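Local coordinates for protein alginate lyase, family PL7 (Zobellia galactanivorans, PDB 4BE3) that cleaves the brown-algal polysaccharide alginate in an exolytic manner, most likely by beta-elimination at the linkages between its uronic acid units, at residues S104-Q109 / K122-K127; F137-I142 / D153-V158. One frame throughout, in Å; residues are numbered along the deposited sequence.

Interaction 1. Residues S104-Q109 / K122-K127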
loop_
_atom_site.group_PDB
_atom_site.type_symbol
_atom_site.label_atom_id
_atom_site.label_comp_id
_atom_site.label_asym_id
_atom_site.label_seq_id
_atom_site.Cartn_x
_atom_site.Cartn_y
_atom_site.Cartn_z
ATOM N N SER A 104 12.069 -23.250 18.401
ATOM C CA SER A 104 11.122 -22.809 17.324
ATOM C C SER A 104 11.772 -21.691 16.462
ATOM O O SER A 104 12.782 -21.048 16.821
ATOM C CB SER A 104 9.857 -22.191 17.979
ATOM O OG SER A 104 9.949 -20.946 18.681
ATOM N N VAL A 105 11.093 -21.428 15.393
ATOM C CA VAL A 105 11.598 -20.369 14.420
ATOM C C VAL A 105 10.354 -19.747 13.809
ATOM O O VAL A 105 9.352 -20.450 13.532
ATOM C CB VAL A 105 12.522 -20.997 13.335
ATOM C CG1 VAL A 105 11.851 -22.110 12.515
ATOM C CG2 VAL A 105 12.991 -19.911 12.337
ATOM N N VAL A 106 10.343 -18.408 13.667
ATOM C CA VAL A 106 9.142 -17.774 13.005
ATOM C C VAL A 106 9.550 -17.608 11.530
ATOM O O VAL A 106 10.641 -17.109 11.191
ATOM C CB VAL A 106 9.008 -16.385 13.733
ATOM C CG1 VAL A 106 8.022 -15.457 12.927
ATOM C CG2 VAL A 106 8.260 -16.721 15.095
ATOM N N VAL A 107 8.593 -17.996 10.684
ATOM C CA VAL A 107 8.795 -18.155 9.251
ATOM C C VAL A 107 7.937 -17.141 8.432
ATOM O O VAL A 107 8.113 -17.083 7.205
ATOM C CB VAL A 107 8.483 -19.558 8.746
ATOM C CG1 VAL A 107 9.468 -20.496 9.442
ATOM C CG2 VAL A 107 7.026 -19.982 9.056
ATOM N N GLY A 108 7.112 -16.378 9.107
ATOM C CA GLY A 108 6.368 -15.218 8.466
ATOM C C GLY A 108 5.683 -14.384 9.496
ATOM O O GLY A 108 5.339 -14.919 10.606
ATOM N N GLN A 109 5.550 -13.057 9.291
ATOM C CA GLN A 109 4.901 -12.274 10.280
ATOM C C GLN A 109 4.283 -11.047 9.600
ATOM O O GLN A 109 4.663 -10.740 8.441
ATOM C CB GLN A 109 5.881 -11.637 11.272
ATOM C CG GLN A 109 7.216 -12.087 11.378
ATOM C CD GLN A 109 8.063 -11.251 12.363
ATOM O OE1 GLN A 109 9.262 -11.403 12.395
ATOM N NE2 GLN A 109 7.442 -10.368 13.101
ATOM N N LYS A 122 2.606 -14.009 13.997
ATOM C CA LYS A 122 3.926 -14.571 13.793
ATOM C C LYS A 122 3.586 -16.098 13.556
ATOM O O LYS A 122 2.774 -16.678 14.345
ATOM C CB LYS A 122 4.807 -14.528 15.057
ATOM C CG LYS A 122 5.321 -13.077 15.225
ATOM C CD LYS A 122 6.413 -13.044 16.375
ATOM C CE LYS A 122 5.771 -13.355 17.754
ATOM N NZ LYS A 122 4.653 -12.487 18.287
ATOM N N ILE A 123 4.081 -16.642 12.478
ATOM C CA ILE A 123 3.848 -18.116 12.192
ATOM C C ILE A 123 5.156 -18.782 12.643
ATOM O O ILE A 123 6.277 -18.478 12.190
ATOM C CB ILE A 123 3.627 -18.333 10.692
ATOM C CG1 ILE A 123 2.347 -17.537 10.273
ATOM C CG2 ILE A 123 3.538 -19.802 10.366
ATOM C CD1 ILE A 123 2.219 -17.582 8.664
ATOM N N PHE A 124 4.949 -19.848 13.477
ATOM C CA PHE A 124 6.108 -20.588 14.042
ATOM C C PHE A 124 6.143 -22.014 13.509
ATOM O O PHE A 124 5.076 -22.618 13.273
ATOM C CB PHE A 124 5.817 -20.771 15.559
ATOM C CG PHE A 124 5.968 -19.532 16.397
ATOM C CD1 PHE A 124 5.004 -18.476 16.395
ATOM C CD2 PHE A 124 7.096 -19.488 17.302
ATOM C CE1 PHE A 124 5.143 -17.363 17.239
ATOM C CE2 PHE A 124 7.156 -18.387 18.176
ATOM C CZ PHE A 124 6.263 -17.345 18.139
ATOM N N TYR A 125 7.360 -22.569 13.531
ATOM C CA TYR A 125 7.524 -24.038 13.380
ATOM C C TYR A 125 8.362 -24.348 14.661
ATOM O O TYR A 125 9.381 -23.705 14.919
ATOM C CB TYR A 125 8.321 -24.361 12.095
ATOM C CG TYR A 125 8.720 -25.840 12.103
ATOM C CD1 TYR A 125 9.873 -26.301 12.769
ATOM C CD2 TYR A 125 7.890 -26.764 11.468
ATOM C CE1 TYR A 125 10.177 -27.652 12.741
ATOM C CE2 TYR A 125 8.214 -28.136 11.373
ATOM C CZ TYR A 125 9.336 -28.532 12.078
ATOM O OH TYR A 125 9.610 -29.914 12.098
ATOM N N LYS A 126 7.880 -25.348 15.453
ATOM C CA LYS A 126 8.605 -25.726 16.685
ATOM C C LYS A 126 8.767 -27.277 16.702
ATOM O O LYS A 126 7.782 -28.015 16.408
ATOM C CB LYS A 126 7.742 -25.269 17.817
ATOM C CG LYS A 126 8.378 -25.738 19.226
ATOM C CD LYS A 126 7.499 -25.094 20.310
ATOM C CE LYS A 126 7.929 -25.741 21.691
ATOM N NZ LYS A 126 7.070 -25.121 22.795
ATOM N N LYS A 127 9.976 -27.745 17.038
ATOM C CA LYS A 127 10.127 -29.226 17.038
ATOM C C LYS A 127 11.061 -29.531 18.212
ATOM O O LYS A 127 12.159 -29.054 18.293
ATOM C CB LYS A 127 10.700 -29.748 15.695
ATOM C CG LYS A 127 10.712 -31.322 15.695
ATOM C CD LYS A 127 11.498 -31.890 14.534
ATOM C CE LYS A 127 12.980 -31.769 14.744
ATOM N NZ LYS A 127 13.483 -32.527 16.010
#

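Interaction 2. Residues F137-I142 / D153-V158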
loop_
_atom_site.group_PDB
_atom_site.type_symbol
_atom_site.label_atom_id
_atom_site.label_comp_id
_atom_site.label_asym_id
_atom_site.label_seq_id
_atom_site.Cartn_x
_atom_site.Cartn_y
_atom_site.Cartn_z
ATOM N N PHE A 137 2.231 -23.326 14.254
ATOM C CA PHE A 137 1.144 -22.683 14.926
ATOM C C PHE A 137 1.310 -21.174 14.693
ATOM O O PHE A 137 2.399 -20.755 14.182
ATOM C CB PHE A 137 1.157 -22.885 16.478
ATOM C CG PHE A 137 2.494 -22.653 17.136
ATOM C CD1 PHE A 137 2.808 -21.331 17.618
ATOM C CD2 PHE A 137 3.325 -23.771 17.455
ATOM C CE1 PHE A 137 4.017 -21.054 18.374
ATOM C CE2 PHE A 137 4.573 -23.490 18.161
ATOM C CZ PHE A 137 4.859 -22.196 18.617
ATOM N N TRP A 138 0.299 -20.385 14.948
ATOM C CA TRP A 138 0.505 -18.935 14.718
ATOM C C TRP A 138 0.038 -18.149 15.915
ATOM O O TRP A 138 -0.932 -18.544 16.557
ATOM C CB TRP A 138 -0.213 -18.482 13.428
ATOM C CG TRP A 138 -1.703 -18.568 13.529
ATOM C CD1 TRP A 138 -2.470 -19.700 13.247
ATOM C CD2 TRP A 138 -2.640 -17.482 13.855
ATOM N NE1 TRP A 138 -3.802 -19.391 13.327
ATOM C CE2 TRP A 138 -3.972 -18.069 13.706
ATOM C CE3 TRP A 138 -2.485 -16.106 14.191
ATOM C CZ2 TRP A 138 -5.165 -17.343 13.931
ATOM C CZ3 TRP A 138 -3.694 -15.381 14.399
ATOM C CH2 TRP A 138 -4.970 -15.983 14.287
ATOM N N ASN A 139 0.703 -17.035 16.208
ATOM C CA ASN A 139 0.381 -16.275 17.455
ATOM C C ASN A 139 -0.151 -14.873 17.026
ATOM O O ASN A 139 0.389 -14.292 16.034
ATOM C CB ASN A 139 1.666 -15.952 18.182
ATOM C CG ASN A 139 2.141 -17.161 18.989
ATOM O OD1 ASN A 139 1.706 -18.273 18.698
ATOM N ND2 ASN A 139 3.101 -16.921 19.984
ATOM N N TYR A 140 -1.136 -14.389 17.764
ATOM C CA TYR A 140 -1.646 -13.000 17.573
ATOM C C TYR A 140 -1.143 -12.273 18.799
ATOM O O TYR A 140 -1.431 -12.753 19.941
ATOM C CB TYR A 140 -3.189 -13.084 17.607
ATOM C CG TYR A 140 -3.765 -11.665 17.620
ATOM C CD1 TYR A 140 -3.837 -10.949 16.394
ATOM C CD2 TYR A 140 -4.219 -11.088 18.837
ATOM C CE1 TYR A 140 -4.386 -9.670 16.370
ATOM C CE2 TYR A 140 -4.759 -9.777 18.844
ATOM C CZ TYR A 140 -4.791 -9.103 17.560
ATOM O OH TYR A 140 -5.325 -7.772 17.579
ATOM N N GLU A 141 -0.463 -11.105 18.671
ATOM C CA GLU A 141 -0.088 -10.389 19.881
ATOM C C GLU A 141 -1.029 -9.211 20.056
ATOM O O GLU A 141 -1.359 -8.489 19.046
ATOM C CB GLU A 141 1.326 -9.914 19.642
ATOM C CG GLU A 141 1.779 -9.023 20.835
ATOM C CD GLU A 141 3.272 -8.743 20.676
ATOM O OE1 GLU A 141 3.831 -8.485 19.544
ATOM O OE2 GLU A 141 3.946 -8.762 21.754
ATOM N N ILE A 142 -1.551 -8.960 21.277
ATOM C CA ILE A 142 -2.494 -7.849 21.405
ATOM C C ILE A 142 -1.814 -6.516 21.190
ATOM O O ILE A 142 -0.658 -6.314 21.487
ATOM C CB ILE A 142 -3.239 -7.878 22.793
ATOM C CG1 ILE A 142 -2.207 -7.989 23.920
ATOM C CG2 ILE A 142 -4.242 -9.052 22.856
ATOM C CD1 ILE A 142 -2.825 -7.512 25.311
ATOM N N ASP A 153 0.830 -12.943 23.672
ATOM C CA ASP A 153 0.509 -13.598 22.396
ATOM C C ASP A 153 -0.533 -14.664 22.713
ATOM O O ASP A 153 -0.438 -15.358 23.745
ATOM C CB ASP A 153 1.707 -14.353 21.873
ATOM C CG ASP A 153 2.733 -13.504 21.141
ATOM O OD1 ASP A 153 2.909 -12.284 21.418
ATOM O OD2 ASP A 153 3.439 -14.094 20.292
ATOM N N TYR A 154 -1.477 -14.864 21.823
ATOM C CA TYR A 154 -2.431 -15.947 21.913
ATOM C C TYR A 154 -2.128 -16.884 20.770
ATOM O O TYR A 154 -2.038 -16.470 19.615
ATOM C CB TYR A 154 -3.770 -15.357 21.719
ATOM C CG TYR A 154 -4.827 -16.446 21.740
ATOM C CD1 TYR A 154 -4.892 -17.390 22.801
ATOM C CD2 TYR A 154 -5.647 -16.661 20.611
ATOM C CE1 TYR A 154 -5.845 -18.472 22.764
ATOM C CE2 TYR A 154 -6.646 -17.638 20.609
ATOM C CZ TYR A 154 -6.743 -18.532 21.670
ATOM O OH TYR A 154 -7.677 -19.489 21.566
ATOM N N SER A 155 -1.817 -18.162 21.075
ATOM C CA SER A 155 -1.265 -19.068 20.107
ATOM C C SER A 155 -2.297 -20.076 19.598
ATOM O O SER A 155 -3.048 -20.693 20.406
ATOM C CB SER A 155 -0.072 -19.880 20.813
ATOM O OG SER A 155 0.551 -20.646 19.821
ATOM N N THR A 156 -2.346 -20.328 18.315
ATOM C CA THR A 156 -3.373 -21.188 17.721
ATOM C C THR A 156 -2.707 -22.247 16.896
ATOM O O THR A 156 -1.904 -21.922 15.942
ATOM C CB THR A 156 -4.270 -20.352 16.790
ATOM O OG1 THR A 156 -5.039 -19.446 17.601
ATOM C CG2 THR A 156 -5.309 -21.240 16.048
ATOM N N ALA A 157 -2.940 -23.527 17.163
ATOM C CA ALA A 157 -2.315 -24.576 16.403
ATOM C C ALA A 157 -2.774 -24.750 14.963
ATOM O O ALA A 157 -4.007 -24.499 14.676
ATOM C CB ALA A 157 -2.569 -25.911 17.112
ATOM N N VAL A 158 -1.829 -25.001 14.061
ATOM C CA VAL A 158 -2.226 -25.358 12.688
ATOM C C VAL A 158 -2.132 -26.883 12.540
ATOM O O VAL A 158 -3.214 -27.592 12.342
ATOM C CB VAL A 158 -1.250 -24.662 11.617
ATOM C CG1 VAL A 158 -1.735 -25.069 10.221
ATOM C CG2 VAL A 158 -1.447 -23.147 11.879
HETATM O O HOH W 1 -3.644 -17.021 17.437
HETATM O O HOH W 2 3.467 -10.761 23.483
#

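Interaction 1. Residues S104-Q109 / K122-K127
V106 presses one methyl, CG2, onto a face of the F124 ring, 3.5 Å from the ring centroid and only 5° off the normal: a CH-pi contact with the carbon almost equally far from all six ring carbons. A chi1 of -74° keeps the ring beside its own backbone N, leaning along its own strand, where the methyl can sit on it. S104 approaches the same ring at its rim, OG standing 3.5 Å from F124 CD2; being small, it fits beside the phenyl, and its hydroxyl is hydrogen-bonded to the A101 carbonyl. Cutting F124 back to an alanine is likely to leave V106 CG2 facing a gap and F137 without its stacking partner. This is the tight part, where paired backbone bonds also join V105 and Y125, Y125 N to V105 O spanning 2.9 Å. The two strands form an antiparallel hairpin within the beta-sandwich jelly roll of family 7 alginate lyases; the opposite face, carrying V105, I123 and Y125, turns toward the second sheet, where V105 and Y125 meet V88, a suitable place for apolar side chains, and V107, at the irregular point of its strand, touches L86. V107 CG2 meets I123 CG2 at 3.7 Å, one side chain lying crosswise to the other. The strand then slips by one residue: V107 and G108 oppose I123 in a beta bulge, V107 N giving its hydrogen to I123 O (2.8 Å) and I123 N its own to G108 O (2.8 Å). Beyond the bulge packing is looser. K122 lies alongside Q109 without closing on it and carries its ammonium off to salt bridges with E119 and D153, while the side chain of Q109 lies about 5 Å from the bound meso-tartrate.

Interaction 2. Residues F137-I142 / D153-V158
D153 OD2 is gripped from two directions: the amide of N139 donates to it through ND2 at 2.9 Å, nearly straight at 161°, and the ammonium of K122 forms a salt bridge with it. The N139 donor reaches the anti lone pair of OD2, with the oxygen close to the amide plane while the carboxylate stands almost perpendicular to that plane. Asparagine suits this place because its other end accepts: S155 OG donates to N139 OD1 at 2.9 Å, and S155 OG is itself bonded to M163 N, fixing the flip of the amide. The other carboxylate oxygen faces E141, with D153 OD1 and E141 OE2 3.7 Å apart; a water donates to both, 2.6 Å from D153 OD1, and together with K122 probably eases the repulsion, while E141 OE1 accepts a hydrogen bond from E119 N. On the opposite face of the hairpin, chi1 at 67° flanks W138 CG with both backbone N and C, and the indole swings toward T156. T156 CB lies over the five-membered ring, 3.9 Å from its centroid, and V158 CG2 meets the ring edge at CD1 (3.8 Å). A second water above the indole bonds to W138 O, Y154 O and T156 OG1. With F212 edge-to-face against W138, this antiparallel hairpin has its indole side facing the other sheet, as expected of a jelly-roll sandwich.

Interactions 1 and 2 are successive hairpins of one antiparallel sheet, and strands 121-126 and 133-141 stand side by side in it. The F124 and F137 rings stack across that seam, and F124 N and F137 O, 2.8 Å apart, probably bond. The centre of interaction 1 lies about 3 Å from the centre of the chain, and the contact is buried throughout; its grip is mainly aliphatic and aromatic. The centre of interaction 2 lies about 10 Å from that of the chain; some of its residues are partly exposed, and it relies on amide, carboxylate, hydroxyl and water, with an indole turned inward. The contact farther from the middle is thus the more polar of the two, while the backbone ladder remains common to both.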